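Local atomic coordinates of Ras GTPase-activating-like protein IQGAP2 (Homo sapiens, PDB entry 5CJP), a protein that probably binds GTP-loaded Rho-family GTPases through a domain related to Ras GTPase-activating proteins, without itself speeding GTP hydrolysis. Residues E[193-198]-E[308-313]; E[276-281]-E[302-307]; E[198-203]-E[315-320]; E[237-242]-E[269-274]. All coordinates share one frame; numbering follows the deposited sequence.

Helix 294-311 takes part in two of the four contacts: its last turn receives the loop 193-198 in interaction 1, and Phe304, further back, packs on the end of helix 261-278 in interaction 2. That second helix also meets helix 222-243 in interaction 4, and both helix-to-helix contacts are buried. Interactions 1 and 3 are only partly buried; they share Leu198; the first uses the loop after helix 167-193, the other the start of helix 200-216. Interactions 1 and 2 are apolar packing without a hydrogen bond across, interaction 3 adds a tyrosine hydroxyl bond and a lysine over a ring, and interaction 4 sets a polar amide on a small residue.

Interaction 1: E[193-198]-E[308-313]; sequences SSLDLL and FKEACN
Glu310 and Ala311, near the C-terminal end of helix 294-311, share one partner, Leu195, whose two methyl branches are divided between them. Glu310 comes first: its CB points at the loop and lies 3.5 Å from Leu195 CD2, so the aliphatic root of the acid, not its charge, does most of the touching. The two side chains cross at about a right angle, and the bend of the glutamate at chi2 (-67°) brings OE1 back to 4.1 Å from Leu195 CD2. Ala311 takes the other branch, with Leu195 CD1 4.0 Å from its CA and 4.2 Å from its CB. Leu195 reaches both because its CG stands anti to the backbone N (chi1 169°), stretching the side chain toward the helix. No hydrogen bond joins the two segments. Asn313 N bonds to Glu310 O, while the carbonyls of Glu310 and Ala311 are taken by the guanidinium group of Arg203, which ties this part of the chain to helix 200-216. Tyr307, a turn back, also packs on Leu195 and Leu198. On the loop side a short 3-10 turn, Leu198 N to Leu195 O at 3.2 Å, follows helix 167-193. This is side-chain packing of an interhelical connection against the last turns of a helix, within the all-helical domain of Ras GTPase-activating type.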
loop_
_atom_site.group_PDB
_atom_site.type_symbol
_atom_site.label_atom_id
_atom_site.label_comp_id
_atom_site.label_asym_id
_atom_site.label_seq_id
_atom_site.Cartn_x
_atom_site.Cartn_y
_atom_site.Cartn_z
ATOM N N SER E 193 17.447 33.897 10.279
ATOM C CA SER E 193 18.591 33.782 9.374
ATOM C C SER E 193 18.303 32.871 8.190
ATOM O O SER E 193 19.076 32.811 7.237
ATOM C CB SER E 193 19.815 33.257 10.128
ATOM O OG SER E 193 19.610 31.929 10.558
ATOM N N SER E 194 17.175 32.172 8.245
ATOM C CA SER E 194 16.819 31.243 7.185
ATOM C C SER E 194 15.572 31.603 6.384
ATOM O O SER E 194 14.782 30.727 6.044
ATOM C CB SER E 194 16.677 29.847 7.782
ATOM O OG SER E 194 17.888 29.475 8.427
ATOM N N LEU E 195 15.404 32.886 6.075
ATOM C CA LEU E 195 14.259 33.338 5.286
ATOM C C LEU E 195 14.304 32.759 3.876
ATOM O O LEU E 195 13.269 32.486 3.281
ATOM C CB LEU E 195 14.233 34.867 5.196
ATOM C CG LEU E 195 13.239 35.473 4.194
ATOM C CD1 LEU E 195 11.797 35.106 4.580
ATOM C CD2 LEU E 195 13.406 36.964 4.152
ATOM N N ASP E 196 15.504 32.571 3.348
ATOM C CA ASP E 196 15.673 32.040 2.005
ATOM C C ASP E 196 15.328 30.561 1.859
ATOM O O ASP E 196 15.305 30.031 0.752
ATOM C CB ASP E 196 17.107 32.280 1.530
ATOM C CG ASP E 196 18.137 31.951 2.597
ATOM O OD1 ASP E 196 18.015 30.895 3.253
ATOM O OD2 ASP E 196 19.082 32.748 2.773
ATOM N N LEU E 197 15.067 29.890 2.972
ATOM C CA LEU E 197 14.724 28.479 2.927
ATOM C C LEU E 197 13.216 28.274 2.946
ATOM O O LEU E 197 12.747 27.148 2.877
ATOM C CB LEU E 197 15.344 27.735 4.110
ATOM C CG LEU E 197 16.861 27.537 4.145
ATOM C CD1 LEU E 197 17.221 26.705 5.370
ATOM C CD2 LEU E 197 17.323 26.830 2.880
ATOM N N LEU E 198 12.463 29.356 3.078
ATOM C CA LEU E 198 11.019 29.253 3.076
ATOM C C LEU E 198 10.568 28.874 1.665
ATOM O O LEU E 198 11.260 29.136 0.686
ATOM C CB LEU E 198 10.362 30.585 3.475
ATOM C CG LEU E 198 10.262 30.939 4.950
ATOM C CD1 LEU E 198 9.325 32.112 5.107
ATOM C CD2 LEU E 198 9.722 29.760 5.730
ATOM N N PHE E 308 9.155 39.476 8.014
ATOM C CA PHE E 308 7.846 39.421 7.362
ATOM C C PHE E 308 7.799 40.287 6.111
ATOM O O PHE E 308 7.295 39.867 5.076
ATOM C CB PHE E 308 6.746 39.875 8.335
ATOM C CG PHE E 308 6.634 39.012 9.566
ATOM C CD1 PHE E 308 6.095 39.525 10.745
ATOM C CD2 PHE E 308 7.081 37.688 9.554
ATOM C CE1 PHE E 308 6.006 38.741 11.897
ATOM C CE2 PHE E 308 6.997 36.896 10.697
ATOM C CZ PHE E 308 6.459 37.424 11.879
ATOM N N LYS E 309 8.322 41.503 6.205
ATOM C CA LYS E 309 8.306 42.388 5.057
ATOM C C LYS E 309 9.099 41.781 3.916
ATOM O O LYS E 309 8.653 41.793 2.775
ATOM C CB LYS E 309 8.875 43.762 5.415
ATOM C CG LYS E 309 8.868 44.718 4.234
ATOM C CD LYS E 309 9.289 46.126 4.611
ATOM C CE LYS E 309 9.190 47.048 3.403
ATOM N NZ LYS E 309 9.543 48.457 3.734
ATOM N N GLU E 310 10.266 41.233 4.216
ATOM C CA GLU E 310 11.083 40.625 3.173
ATOM C C GLU E 310 10.431 39.366 2.603
ATOM O O GLU E 310 10.625 39.033 1.436
ATOM C CB GLU E 310 12.473 40.290 3.710
ATOM C CG GLU E 310 13.582 41.139 3.115
ATOM C CD GLU E 310 13.800 40.882 1.629
ATOM O OE1 GLU E 310 14.230 39.761 1.266
ATOM O OE2 GLU E 310 13.542 41.803 0.825
ATOM N N ALA E 311 9.664 38.667 3.432
ATOM C CA ALA E 311 8.983 37.462 2.982
ATOM C C ALA E 311 8.190 37.723 1.687
ATOM O O ALA E 311 8.268 36.941 0.741
ATOM C CB ALA E 311 8.059 36.956 4.076
ATOM N N CYS E 312 7.445 38.827 1.648
ATOM C CA CYS E 312 6.637 39.192 0.488
ATOM C C CYS E 312 7.468 39.654 -0.733
ATOM O O CYS E 312 6.934 39.828 -1.844
ATOM C CB CYS E 312 5.656 40.305 0.885
ATOM S SG CYS E 312 4.734 40.033 2.435
ATOM N N ASN E 313 8.769 39.848 -0.529
ATOM C CA ASN E 313 9.664 40.301 -1.589
ATOM C C ASN E 313 9.943 39.171 -2.573
ATOM O O ASN E 313 11.040 38.601 -2.588
ATOM C CB ASN E 313 10.982 40.779 -0.975
ATOM C CG ASN E 313 11.657 41.849 -1.801
ATOM O OD1 ASN E 313 11.740 41.751 -3.025
ATOM N ND2 ASN E 313 12.153 42.881 -1.130
#

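Interaction 2: E[276-281]-E[302-307]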
loop_
_atom_site.group_PDB
_atom_site.type_symbol
_atom_site.label_atom_id
_atom_site.label_comp_id
_atom_site.label_asym_id
_atom_site.label_seq_id
_atom_site.Cartn_x
_atom_site.Cartn_y
_atom_site.Cartn_z
ATOM N N HIS E 276 4.041 36.952 21.138
ATOM C CA HIS E 276 4.030 38.329 21.626
ATOM C C HIS E 276 4.949 39.245 20.835
ATOM O O HIS E 276 4.554 40.354 20.468
ATOM C CB HIS E 276 4.416 38.359 23.100
ATOM C CG HIS E 276 3.305 37.952 24.010
ATOM N ND1 HIS E 276 2.454 38.862 24.602
ATOM C CD2 HIS E 276 2.868 36.727 24.388
ATOM C CE1 HIS E 276 1.543 38.215 25.304
ATOM N NE2 HIS E 276 1.771 36.920 25.192
ATOM N N ALA E 277 6.168 38.780 20.574
ATOM C CA ALA E 277 7.128 39.569 19.816
ATOM C C ALA E 277 6.614 39.803 18.407
ATOM O O ALA E 277 6.607 40.931 17.930
ATOM C CB ALA E 277 8.456 38.869 19.770
ATOM N N ALA E 278 6.170 38.740 17.745
ATOM C CA ALA E 278 5.675 38.867 16.378
ATOM C C ALA E 278 4.462 39.782 16.294
ATOM O O ALA E 278 4.241 40.444 15.280
ATOM C CB ALA E 278 5.332 37.504 15.819
ATOM N N SER E 279 3.682 39.828 17.369
ATOM C CA SER E 279 2.491 40.658 17.396
ATOM C C SER E 279 2.702 41.975 18.135
ATOM O O SER E 279 1.745 42.695 18.410
ATOM C CB SER E 279 1.328 39.875 18.018
ATOM O OG SER E 279 1.647 39.414 19.316
ATOM N N ASN E 280 3.961 42.288 18.432
ATOM C CA ASN E 280 4.337 43.515 19.142
ATOM C C ASN E 280 3.542 43.737 20.439
ATOM O O ASN E 280 3.050 44.834 20.698
ATOM C CB ASN E 280 4.160 44.730 18.227
ATOM C CG ASN E 280 4.982 45.934 18.682
ATOM O OD1 ASN E 280 5.583 45.925 19.759
ATOM N ND2 ASN E 280 5.019 46.970 17.856
ATOM N N LYS E 281 3.435 42.697 21.255
ATOM C CA LYS E 281 2.703 42.780 22.512
ATOM C C LYS E 281 3.598 42.559 23.725
ATOM O O LYS E 281 4.101 41.457 23.960
ATOM C CB LYS E 281 1.558 41.762 22.521
ATOM C CG LYS E 281 0.277 42.281 21.905
ATOM C CD LYS E 281 -0.526 43.090 22.910
ATOM C CE LYS E 281 -1.294 42.176 23.873
ATOM N NZ LYS E 281 -0.439 41.126 24.503
ATOM N N GLN E 302 11.145 43.866 16.078
ATOM C CA GLN E 302 11.818 44.569 15.002
ATOM C C GLN E 302 12.479 43.596 14.032
ATOM O O GLN E 302 12.558 43.860 12.831
ATOM C CB GLN E 302 12.862 45.545 15.564
ATOM C CG GLN E 302 12.274 46.784 16.237
ATOM C CD GLN E 302 11.275 47.490 15.350
ATOM O OE1 GLN E 302 11.493 47.625 14.147
ATOM N NE2 GLN E 302 10.175 47.948 15.934
ATOM N N GLU E 303 12.964 42.473 14.544
ATOM C CA GLU E 303 13.585 41.476 13.676
ATOM C C GLU E 303 12.488 40.780 12.871
ATOM O O GLU E 303 12.611 40.607 11.663
ATOM C CB GLU E 303 14.365 40.443 14.495
ATOM C CG GLU E 303 15.589 40.993 15.179
ATOM C CD GLU E 303 16.420 39.906 15.836
ATOM O OE1 GLU E 303 16.895 38.993 15.121
ATOM O OE2 GLU E 303 16.603 39.964 17.072
ATOM N N PHE E 304 11.414 40.394 13.555
ATOM C CA PHE E 304 10.285 39.738 12.912
ATOM C C PHE E 304 9.690 40.634 11.837
ATOM O O PHE E 304 9.438 40.194 10.708
ATOM C CB PHE E 304 9.215 39.420 13.943
ATOM C CG PHE E 304 9.302 38.040 14.492
ATOM C CD1 PHE E 304 8.969 37.784 15.820
ATOM C CD2 PHE E 304 9.661 36.976 13.673
ATOM C CE1 PHE E 304 8.986 36.479 16.326
ATOM C CE2 PHE E 304 9.683 35.670 14.173
ATOM C CZ PHE E 304 9.343 35.421 15.501
ATOM N N ARG E 305 9.472 41.895 12.196
ATOM C CA ARG E 305 8.902 42.870 11.279
ATOM C C ARG E 305 9.722 42.953 10.000
ATOM O O ARG E 305 9.174 43.018 8.901
ATOM C CB ARG E 305 8.846 44.243 11.949
ATOM C CG ARG E 305 8.177 45.305 11.110
ATOM C CD ARG E 305 9.158 46.403 10.685
ATOM N NE ARG E 305 8.530 47.361 9.767
ATOM C CZ ARG E 305 7.427 48.058 10.043
ATOM N NH1 ARG E 305 6.820 47.919 11.215
ATOM N NH2 ARG E 305 6.918 48.867 9.124
ATOM N N LYS E 306 11.041 42.941 10.148
ATOM C CA LYS E 306 11.937 43.013 8.994
ATOM C C LYS E 306 11.829 41.746 8.135
ATOM O O LYS E 306 11.877 41.801 6.905
ATOM C CB LYS E 306 13.383 43.199 9.470
ATOM C CG LYS E 306 14.393 43.267 8.350
ATOM C CD LYS E 306 15.801 43.392 8.876
ATOM C CE LYS E 306 16.801 43.446 7.740
ATOM N NZ LYS E 306 18.186 43.581 8.264
ATOM N N TYR E 307 11.687 40.614 8.816
ATOM C CA TYR E 307 11.561 39.288 8.220
ATOM C C TYR E 307 10.288 39.177 7.385
ATOM O O TYR E 307 10.333 38.830 6.204
ATOM C CB TYR E 307 11.536 38.274 9.359
ATOM C CG TYR E 307 11.319 36.840 8.971
ATOM C CD1 TYR E 307 12.333 36.093 8.388
ATOM C CD2 TYR E 307 10.112 36.209 9.256
ATOM C CE1 TYR E 307 12.151 34.742 8.107
ATOM C CE2 TYR E 307 9.920 34.859 8.978
ATOM C CZ TYR E 307 10.941 34.130 8.410
ATOM O OH TYR E 307 10.764 32.792 8.168
#
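Phe304 directs its ring at the last helical turn of 261-278, where Ala277 and Ala278 receive it from different directions. Ala278 is met obliquely, its CA 3.5 Å and its CB 3.6 Å from Phe304 CD1. Ala277 lies instead at the ring's edge, near its plane, with its carbonyl C 4.0 Å from Phe304 CD1. The small methyls let the backbones approach to 5.8 Å between Ala278 CA and Phe304 CA. Just beyond the ring's contact the helix ends in a Schellman motif: Lys281 N bonds to His276 O at 2.7 Å and Asn280 N to Ala277 O, with Asn280 at positive phi as the C-prime residue. His276 points away from Phe304 and helps to fix this turn, its ND1 giving a bond of 3.1 Å to Lys281 O. The acceptor lies in the imidazole plane, but the donor sits 47° out of the carbonyl plane and the N-H...O angle is a bent 139°. Cutting Phe304 back to an alanine is likely to open a gap beside Ala278 and leave the rings of Phe308 and Tyr234 without the one they meet. Ile192, on helix 167-193, also touches the Phe304 side chain.

Interaction 3: E[198-203]-E[315-320]; sequences LPYGLR and PEPEEK
Tyr200 OH gives its proton to Pro315 O over 2.7 Å, the one hydrogen bond between 198-203 and 315-320. The hydroxyl approaches from above the carbonyl plane, 42° out of it, while the acceptor lies at the edge of the ring, in its plane. Pro317 packs beside the same hydroxyl, its CD 3.2 Å from Tyr200 OH; its nitrogen is also near but, as a proline peptide nitrogen, carries no hydrogen to share. Tyr200 stretches this far from the first turn of its helix because CG is anti to the backbone N (chi1 167°). Both segments are helix starts, with Pro199 and Glu316 at the N-cap positions, so the tyrosine fastens the first turn of helix 200-216 to the short helix 317-320, where the chain comes back after helix 294-311 to lie on the all-helical bundle. Within that short helix Lys320 N bonds to Glu316 O at 2.7 Å. Lys320 lies along one face of the Tyr200 ring, the two side chains running past each other in opposite directions. Its CG makes a CH-pi contact 3.5 Å from the Tyr200 ring centroid, only 11° off the normal, and a bend at chi2 keeps the chain over the ring, with Lys320 CE 3.6 Å from Tyr200 CD1. Beyond the two segments, the ammonium end of Lys320 forms a salt bridge with an acidic side chain of another protein's chain. Pro317 touches Tyr62 and Leu65 of helix 58-79, and Glu316 forms a salt bridge with Lys207.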
loop_
_atom_site.group_PDB
_atom_site.type_symbol
_atom_site.label_atom_id
_atom_site.label_comp_id
_atom_site.label_asym_id
_atom_site.label_seq_id
_atom_site.Cartn_x
_atom_site.Cartn_y
_atom_site.Cartn_z
ATOM N N LEU E 198 12.463 29.356 3.078
ATOM C CA LEU E 198 11.019 29.253 3.076
ATOM C C LEU E 198 10.568 28.874 1.665
ATOM O O LEU E 198 11.260 29.136 0.686
ATOM C CB LEU E 198 10.362 30.585 3.475
ATOM C CG LEU E 198 10.262 30.939 4.950
ATOM C CD1 LEU E 198 9.325 32.112 5.107
ATOM C CD2 LEU E 198 9.722 29.760 5.730
ATOM N N PRO E 199 9.401 28.247 1.545
ATOM C CA PRO E 199 8.892 27.846 0.228
ATOM C C PRO E 199 8.426 29.054 -0.568
ATOM O O PRO E 199 7.795 29.954 -0.011
ATOM C CB PRO E 199 7.717 26.927 0.568
ATOM C CG PRO E 199 8.047 26.411 1.928
ATOM C CD PRO E 199 8.622 27.633 2.626
ATOM N N TYR E 200 8.732 29.068 -1.863
ATOM C CA TYR E 200 8.299 30.166 -2.737
ATOM C C TYR E 200 6.782 30.385 -2.628
ATOM O O TYR E 200 6.326 31.507 -2.362
ATOM C CB TYR E 200 8.635 29.872 -4.206
ATOM C CG TYR E 200 7.936 30.830 -5.145
ATOM C CD1 TYR E 200 8.307 32.178 -5.210
ATOM C CD2 TYR E 200 6.837 30.419 -5.897
ATOM C CE1 TYR E 200 7.591 33.085 -5.986
ATOM C CE2 TYR E 200 6.109 31.319 -6.677
ATOM C CZ TYR E 200 6.490 32.652 -6.721
ATOM O OH TYR E 200 5.758 33.549 -7.486
ATOM N N GLY E 201 6.010 29.310 -2.844
ATOM C CA GLY E 201 4.557 29.394 -2.777
ATOM C C GLY E 201 4.011 30.036 -1.503
ATOM O O GLY E 201 3.065 30.821 -1.542
ATOM N N LEU E 202 4.587 29.694 -0.363
ATOM C CA LEU E 202 4.139 30.287 0.882
ATOM C C LEU E 202 4.454 31.792 0.898
ATOM O O LEU E 202 3.633 32.613 1.337
ATOM C CB LEU E 202 4.834 29.610 2.063
ATOM C CG LEU E 202 4.504 30.187 3.434
ATOM C CD1 LEU E 202 3.011 30.325 3.550
ATOM C CD2 LEU E 202 5.070 29.298 4.550
ATOM N N ARG E 203 5.648 32.154 0.439
ATOM C CA ARG E 203 6.051 33.555 0.421
ATOM C C ARG E 203 5.165 34.311 -0.541
ATOM O O ARG E 203 4.804 35.467 -0.302
ATOM C CB ARG E 203 7.521 33.720 -0.016
ATOM C CG ARG E 203 8.552 33.365 1.043
ATOM C CD ARG E 203 9.975 33.677 0.593
ATOM N NE ARG E 203 10.302 35.106 0.589
ATOM C CZ ARG E 203 11.506 35.597 0.295
ATOM N NH1 ARG E 203 12.495 34.778 -0.016
ATOM N NH2 ARG E 203 11.737 36.904 0.318
ATOM N N PRO E 315 8.918 37.440 -6.787
ATOM C CA PRO E 315 8.312 37.549 -8.130
ATOM C C PRO E 315 6.935 36.896 -8.252
ATOM O O PRO E 315 6.509 36.163 -7.363
ATOM C CB PRO E 315 9.319 36.836 -9.030
ATOM C CG PRO E 315 10.610 37.008 -8.308
ATOM C CD PRO E 315 10.234 36.778 -6.873
ATOM N N GLU E 316 6.243 37.164 -9.354
ATOM C CA GLU E 316 4.955 36.535 -9.586
ATOM C C GLU E 316 5.300 35.151 -10.141
ATOM O O GLU E 316 6.376 34.948 -10.710
ATOM C CB GLU E 316 4.129 37.330 -10.601
ATOM C CG GLU E 316 3.545 38.661 -10.089
ATOM C CD GLU E 316 2.477 38.486 -9.005
ATOM O OE1 GLU E 316 1.403 37.895 -9.276
ATOM O OE2 GLU E 316 2.713 38.950 -7.867
ATOM N N PRO E 317 4.404 34.172 -9.964
ATOM C CA PRO E 317 4.651 32.815 -10.458
ATOM C C PRO E 317 4.939 32.702 -11.950
ATOM O O PRO E 317 5.732 31.847 -12.369
ATOM C CB PRO E 317 3.399 32.057 -10.015
ATOM C CG PRO E 317 2.372 33.142 -9.830
ATOM C CD PRO E 317 3.156 34.223 -9.195
ATOM N N GLU E 318 4.308 33.553 -12.753
ATOM C CA GLU E 318 4.561 33.540 -14.195
ATOM C C GLU E 318 6.050 33.774 -14.430
ATOM O O GLU E 318 6.662 33.141 -15.275
ATOM C CB GLU E 318 3.764 34.629 -14.908
ATOM C CG GLU E 318 2.260 34.426 -14.906
ATOM C CD GLU E 318 1.625 34.734 -13.572
ATOM O OE1 GLU E 318 2.339 35.250 -12.685
ATOM O OE2 GLU E 318 0.405 34.473 -13.414
ATOM N N GLU E 319 6.643 34.684 -13.670
ATOM C CA GLU E 319 8.063 34.952 -13.828
ATOM C C GLU E 319 8.908 33.947 -13.040
ATOM O O GLU E 319 9.881 33.406 -13.567
ATOM C CB GLU E 319 8.395 36.389 -13.384
ATOM C CG GLU E 319 7.375 37.444 -13.828
ATOM C CD GLU E 319 6.885 37.211 -15.241
ATOM O OE1 GLU E 319 7.715 36.841 -16.105
ATOM O OE2 GLU E 319 5.673 37.399 -15.492
ATOM N N LYS E 320 8.537 33.682 -11.788
ATOM C CA LYS E 320 9.307 32.744 -10.966
ATOM C C LYS E 320 9.606 31.446 -11.720
ATOM O O LYS E 320 10.736 30.965 -11.724
ATOM C CB LYS E 320 8.568 32.454 -9.669
ATOM C CG LYS E 320 9.389 31.710 -8.643
ATOM C CD LYS E 320 10.619 32.476 -8.209
ATOM C CE LYS E 320 11.353 31.711 -7.117
ATOM N NZ LYS E 320 12.704 32.266 -6.808
#

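Interaction 4: E[237-242]-E[269-274]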
loop_
_atom_site.group_PDB
_atom_site.type_symbol
_atom_site.label_atom_id
_atom_site.label_comp_id
_atom_site.label_asym_id
_atom_site.label_seq_id
_atom_site.Cartn_x
_atom_site.Cartn_y
_atom_site.Cartn_z
ATOM N N TYR E 237 1.899 29.102 10.409
ATOM C CA TYR E 237 2.824 28.172 9.775
ATOM C C TYR E 237 3.841 27.437 10.640
ATOM O O TYR E 237 3.850 26.211 10.679
ATOM C CB TYR E 237 3.557 28.884 8.634
ATOM C CG TYR E 237 4.546 28.016 7.883
ATOM C CD1 TYR E 237 4.154 26.785 7.328
ATOM C CD2 TYR E 237 5.870 28.440 7.694
ATOM C CE1 TYR E 237 5.052 26.004 6.604
ATOM C CE2 TYR E 237 6.783 27.663 6.966
ATOM C CZ TYR E 237 6.368 26.447 6.424
ATOM O OH TYR E 237 7.266 25.670 5.705
ATOM N N MET E 238 4.703 28.166 11.338
ATOM C CA MET E 238 5.730 27.496 12.131
ATOM C C MET E 238 5.578 27.407 13.642
ATOM O O MET E 238 6.111 26.485 14.247
ATOM C CB MET E 238 7.087 28.096 11.810
ATOM C CG MET E 238 7.245 29.537 12.198
ATOM S SD MET E 238 8.808 30.071 11.514
ATOM C CE MET E 238 8.241 31.289 10.246
ATOM N N ASN E 239 4.862 28.340 14.260
ATOM C CA ASN E 239 4.706 28.296 15.708
ATOM C C ASN E 239 4.138 26.939 16.163
ATOM O O ASN E 239 4.505 26.414 17.223
ATOM C CB ASN E 239 3.826 29.457 16.178
ATOM C CG ASN E 239 4.058 29.806 17.633
ATOM O OD1 ASN E 239 5.197 29.839 18.102
ATOM N ND2 ASN E 239 2.983 30.086 18.353
ATOM N N PRO E 240 3.214 26.362 15.380
ATOM C CA PRO E 240 2.686 25.066 15.810
ATOM C C PRO E 240 3.759 23.976 15.788
ATOM O O PRO E 240 3.725 23.045 16.589
ATOM C CB PRO E 240 1.570 24.810 14.802
ATOM C CG PRO E 240 1.030 26.193 14.571
ATOM C CD PRO E 240 2.295 27.013 14.423
ATOM N N ALA E 241 4.721 24.086 14.879
ATOM C CA ALA E 241 5.763 23.076 14.795
ATOM C C ALA E 241 6.750 23.192 15.956
ATOM O O ALA E 241 7.411 22.213 16.344
ATOM C CB ALA E 241 6.483 23.191 13.483
ATOM N N ILE E 242 6.857 24.390 16.513
ATOM C CA ILE E 242 7.730 24.595 17.646
ATOM C C ILE E 242 7.049 23.971 18.880
ATOM O O ILE E 242 7.670 23.242 19.648
ATOM C CB ILE E 242 7.971 26.095 17.874
ATOM C CG1 ILE E 242 8.812 26.661 16.726
ATOM C CG2 ILE E 242 8.642 26.329 19.220
ATOM C CD1 ILE E 242 8.811 28.151 16.697
ATOM N N SER E 269 6.386 27.714 26.165
ATOM C CA SER E 269 6.808 29.022 26.655
ATOM C C SER E 269 7.551 29.804 25.571
ATOM O O SER E 269 7.423 31.030 25.469
ATOM C CB SER E 269 7.687 28.872 27.894
ATOM O OG SER E 269 6.912 28.497 29.021
ATOM N N VAL E 270 8.316 29.099 24.751
ATOM C CA VAL E 270 9.040 29.791 23.709
ATOM C C VAL E 270 8.021 30.353 22.747
ATOM O O VAL E 270 8.117 31.508 22.351
ATOM C CB VAL E 270 9.989 28.867 22.938
ATOM C CG1 VAL E 270 10.715 29.672 21.881
ATOM C CG2 VAL E 270 10.984 28.214 23.881
ATOM N N ALA E 271 7.033 29.540 22.385
ATOM C CA ALA E 271 5.990 29.970 21.460
ATOM C C ALA E 271 5.244 31.198 21.961
ATOM O O ALA E 271 4.859 32.065 21.176
ATOM C CB ALA E 271 5.026 28.855 21.228
ATOM N N LYS E 272 5.032 31.272 23.269
ATOM C CA LYS E 272 4.333 32.408 23.826
ATOM C C LYS E 272 5.188 33.666 23.676
ATOM O O LYS E 272 4.713 34.696 23.196
ATOM C CB LYS E 272 3.988 32.158 25.293
ATOM C CG LYS E 272 3.082 33.222 25.889
ATOM C CD LYS E 272 2.746 32.897 27.312
ATOM C CE LYS E 272 1.988 34.026 27.990
ATOM N NZ LYS E 272 1.845 33.737 29.457
ATOM N N VAL E 273 6.450 33.592 24.069
ATOM C CA VAL E 273 7.309 34.763 23.933
ATOM C C VAL E 273 7.396 35.214 22.481
ATOM O O VAL E 273 7.269 36.398 22.188
ATOM C CB VAL E 273 8.731 34.498 24.440
ATOM C CG1 VAL E 273 9.612 35.701 24.132
ATOM C CG2 VAL E 273 8.706 34.245 25.929
ATOM N N LEU E 274 7.607 34.276 21.563
ATOM C CA LEU E 274 7.707 34.638 20.159
ATOM C C LEU E 274 6.400 35.187 19.560
ATOM O O LEU E 274 6.447 36.074 18.702
ATOM C CB LEU E 274 8.244 33.454 19.336
ATOM C CG LEU E 274 9.735 33.090 19.513
ATOM C CD1 LEU E 274 10.115 31.966 18.555
ATOM C CD2 LEU E 274 10.610 34.297 19.244
#
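Asn239 meets Ala271 with its amide: CB itself stays back from helix 261-278, and the torsion that sets CG anti to the backbone N (chi1 -157°) carries the amide to Ala271. CG comes within 3.8 Å of Ala271 CB. At the tip, OD1 lies 3.3 Å from Ala271 CB and 3.5 Å from Ala271 CA, while ND2 is 3.7 Å from the same methyl. These are packing contacts, since the polar atoms are engaged by others: OD1 has a weak hydrogen bond from Tyr234 OH, and ND2 bonds to an aromatic side chain of another protein's chain. A leucine in place of Asn239 would probably leave that aromatic group without its mate and press a branched apolar end against Ala271. One turn along, Ile242 CD1 and Leu274 CD1 touch more loosely, at 4.4 Å, and add an apolar patch beside the amide. Helix 222-243 is kinked here, where the nitrogens of Pro240 and Ala241 lack bonds to the preceding turn. The run from Asn239 to Ile242, Asn-Pro-Ala-Ile, matches the end of the FLRFINPAI-type signature of Ras GTPase-activating proteins, and the contact packs that signature helix on helix 261-278, next to the chain of the other protein.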